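Hypothetical protein (Legionella pneumophila subsp. pneumophila, PDB 4KH9) is of unknown function but binds calcium and is built of three domains, the second and third probably immunoglobulin-like. Local coordinates at residues I265-L270 against K358-Y363. Residues are numbered along the deposited sequence; the frame is centred on the assembly and turned at random.
Sequences IPSASL and KTVYQY
Tyr-361 carries its CG anti to the backbone N (chi1 -172°), which lays the ring against Ser-269 and Leu-270. Leu-270 has its CG beside its own N (chi1 -55°), and Leu-270 CG and CD1 both meet Tyr-361 CD1, each at 3.7 Å. Leu-270 CB makes a CH-pi contact over the ring face, 4.1 Å from the Tyr-361 centroid and 28° off the normal. Leu-270 N lies over a face of the ring, toward the rim. This buried N-H has no hydrogen-bond partner. Ser-269 CB approaches Tyr-361 CD2 at 3.8 Å, obliquely. Tyr-361 OH is hydrogen-bonded to Pro-5 O, and Ser-269 OG to Gln-7 O, both near the N-terminus.

Val-360 packs against the turn that leads into strand 268-278. Val-360 CG1 lies 3.3 Å from Ile-265 O and also touches Ser-267 OG. Val-360 CG2 meets Ala-268 O at 3.7 Å. Pro-266 centres an inverse gamma turn, with Ser-267 N hydrogen-bonded to Ile-265 O at 2.7 Å. Ser-267 OG is hydrogen-bonded to Asp-353 OD2.

Val-360 and Tyr-361 form a classic beta bulge opposite Leu-351, and both point toward 265-270. No hydrogen bond joins the two segments. They join the two antiparallel sheets of the beta-sandwich in the C-terminal domain, consistent with its E-set family. Leu-270 also packs on Val-285 and Val-287 of strand 281-289, Leu-297 of strand 293-302 and Leu-349 of strand 345-353.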
loop_
_atom_site.group_PDB
_atom_site.type_symbol
_atom_site.label_atom_id
_atom_site.label_comp_id
_atom_site.label_asym_id
_atom_site.label_seq_id
_atom_site.Cartn_x
_atom_site.Cartn_y
_atom_site.Cartn_z
ATOM N N ILE A 265 7.329 8.600 11.151
ATOM C CA ILE A 265 8.382 8.827 12.130
ATOM C C ILE A 265 7.705 9.481 13.360
ATOM O O ILE A 265 6.939 10.427 13.174
ATOM C CB ILE A 265 9.511 9.677 11.518
ATOM C CG1 ILE A 265 10.246 8.883 10.405
ATOM C CG2 ILE A 265 10.505 10.165 12.574
ATOM C CD1 ILE A 265 10.533 9.713 9.230
ATOM N N PRO A 266 7.916 8.981 14.590
ATOM C CA PRO A 266 7.241 9.592 15.760
ATOM C C PRO A 266 7.906 10.927 16.121
ATOM O O PRO A 266 8.602 11.039 17.129
ATOM C CB PRO A 266 7.417 8.524 16.845
ATOM C CG PRO A 266 8.682 7.803 16.484
ATOM C CD PRO A 266 8.754 7.817 14.983
ATOM N N SER A 267 7.707 11.943 15.255
ATOM C CA SER A 267 8.314 13.291 15.325
ATOM C C SER A 267 7.848 14.096 16.536
ATOM O O SER A 267 8.476 15.098 16.876
ATOM C CB SER A 267 7.988 14.065 14.060
ATOM O OG SER A 267 6.616 13.939 13.714
ATOM N N ALA A 268 6.734 13.682 17.164
ATOM C CA ALA A 268 6.178 14.338 18.350
ATOM C C ALA A 268 5.242 13.391 19.078
ATOM O O ALA A 268 4.652 12.494 18.456
ATOM C CB ALA A 268 5.447 15.622 17.967
ATOM N N SER A 269 5.138 13.559 20.403
ATOM C CA SER A 269 4.286 12.719 21.225
ATOM C C SER A 269 3.507 13.520 22.249
ATOM O O SER A 269 3.999 14.526 22.742
ATOM C CB SER A 269 5.125 11.668 21.953
ATOM O OG SER A 269 5.726 10.775 21.030
ATOM N N LEU A 270 2.290 13.069 22.553
ATOM C CA LEU A 270 1.437 13.628 23.611
ATOM C C LEU A 270 1.819 12.952 24.931
ATOM O O LEU A 270 2.030 11.729 24.949
ATOM C CB LEU A 270 -0.055 13.438 23.304
ATOM C CG LEU A 270 -0.586 13.976 21.975
ATOM C CD1 LEU A 270 -2.033 13.582 21.794
ATOM C CD2 LEU A 270 -0.426 15.495 21.872
ATOM N N LYS A 358 0.967 12.581 8.142
ATOM C CA LYS A 358 0.704 11.368 8.906
ATOM C C LYS A 358 0.342 11.701 10.354
ATOM O O LYS A 358 0.820 12.702 10.916
ATOM C CB LYS A 358 1.945 10.429 8.907
ATOM C CG LYS A 358 2.436 9.921 7.562
ATOM C CD LYS A 358 1.583 8.794 6.984
ATOM C CE LYS A 358 1.915 8.544 5.529
ATOM N NZ LYS A 358 0.918 7.647 4.901
ATOM N N THR A 359 -0.478 10.829 10.966
ATOM C CA THR A 359 -0.768 10.840 12.403
ATOM C C THR A 359 0.503 10.281 13.032
ATOM O O THR A 359 0.947 9.200 12.613
ATOM C CB THR A 359 -2.058 10.043 12.701
ATOM O OG1 THR A 359 -3.145 10.727 12.107
ATOM C CG2 THR A 359 -2.341 9.902 14.181
ATOM N N VAL A 360 1.156 11.035 13.937
ATOM C CA VAL A 360 2.427 10.563 14.515
ATOM C C VAL A 360 2.226 10.021 15.945
ATOM O O VAL A 360 3.061 9.244 16.436
ATOM C CB VAL A 360 3.539 11.622 14.447
ATOM C CG1 VAL A 360 3.921 11.869 12.990
ATOM C CG2 VAL A 360 3.146 12.938 15.145
ATOM N N TYR A 361 1.089 10.373 16.561
ATOM C CA TYR A 361 0.691 9.936 17.892
ATOM C C TYR A 361 -0.805 9.854 17.956
ATOM O O TYR A 361 -1.494 10.768 17.512
ATOM C CB TYR A 361 1.219 10.859 19.013
ATOM C CG TYR A 361 0.975 10.316 20.411
ATOM C CD1 TYR A 361 -0.274 10.436 21.022
ATOM C CD2 TYR A 361 1.970 9.634 21.099
ATOM C CE1 TYR A 361 -0.535 9.861 22.265
ATOM C CE2 TYR A 361 1.732 9.085 22.366
ATOM C CZ TYR A 361 0.475 9.204 22.945
ATOM O OH TYR A 361 0.207 8.670 24.185
ATOM N N GLN A 362 -1.319 8.752 18.518
ATOM C CA GLN A 362 -2.750 8.632 18.718
ATOM C C GLN A 362 -3.056 7.803 19.947
ATOM O O GLN A 362 -2.386 6.810 20.237
ATOM C CB GLN A 362 -3.485 8.073 17.495
ATOM C CG GLN A 362 -2.954 6.765 16.917
ATOM C CD GLN A 362 -3.419 6.572 15.496
ATOM O OE1 GLN A 362 -4.606 6.716 15.175
ATOM N NE2 GLN A 362 -2.483 6.233 14.614
ATOM N N TYR A 363 -4.066 8.256 20.670
ATOM C CA TYR A 363 -4.659 7.596 21.810
ATOM C C TYR A 363 -6.146 7.484 21.499
ATOM O O TYR A 363 -6.846 8.491 21.519
ATOM C CB TYR A 363 -4.350 8.340 23.119
ATOM C CG TYR A 363 -4.840 7.579 24.325
ATOM C CD1 TYR A 363 -4.266 6.365 24.686
ATOM C CD2 TYR A 363 -5.908 8.048 25.080
ATOM C CE1 TYR A 363 -4.731 5.644 25.784
ATOM C CE2 TYR A 363 -6.374 7.342 26.185
ATOM C CZ TYR A 363 -5.772 6.148 26.545
ATOM O OH TYR A 363 -6.248 5.437 27.618
#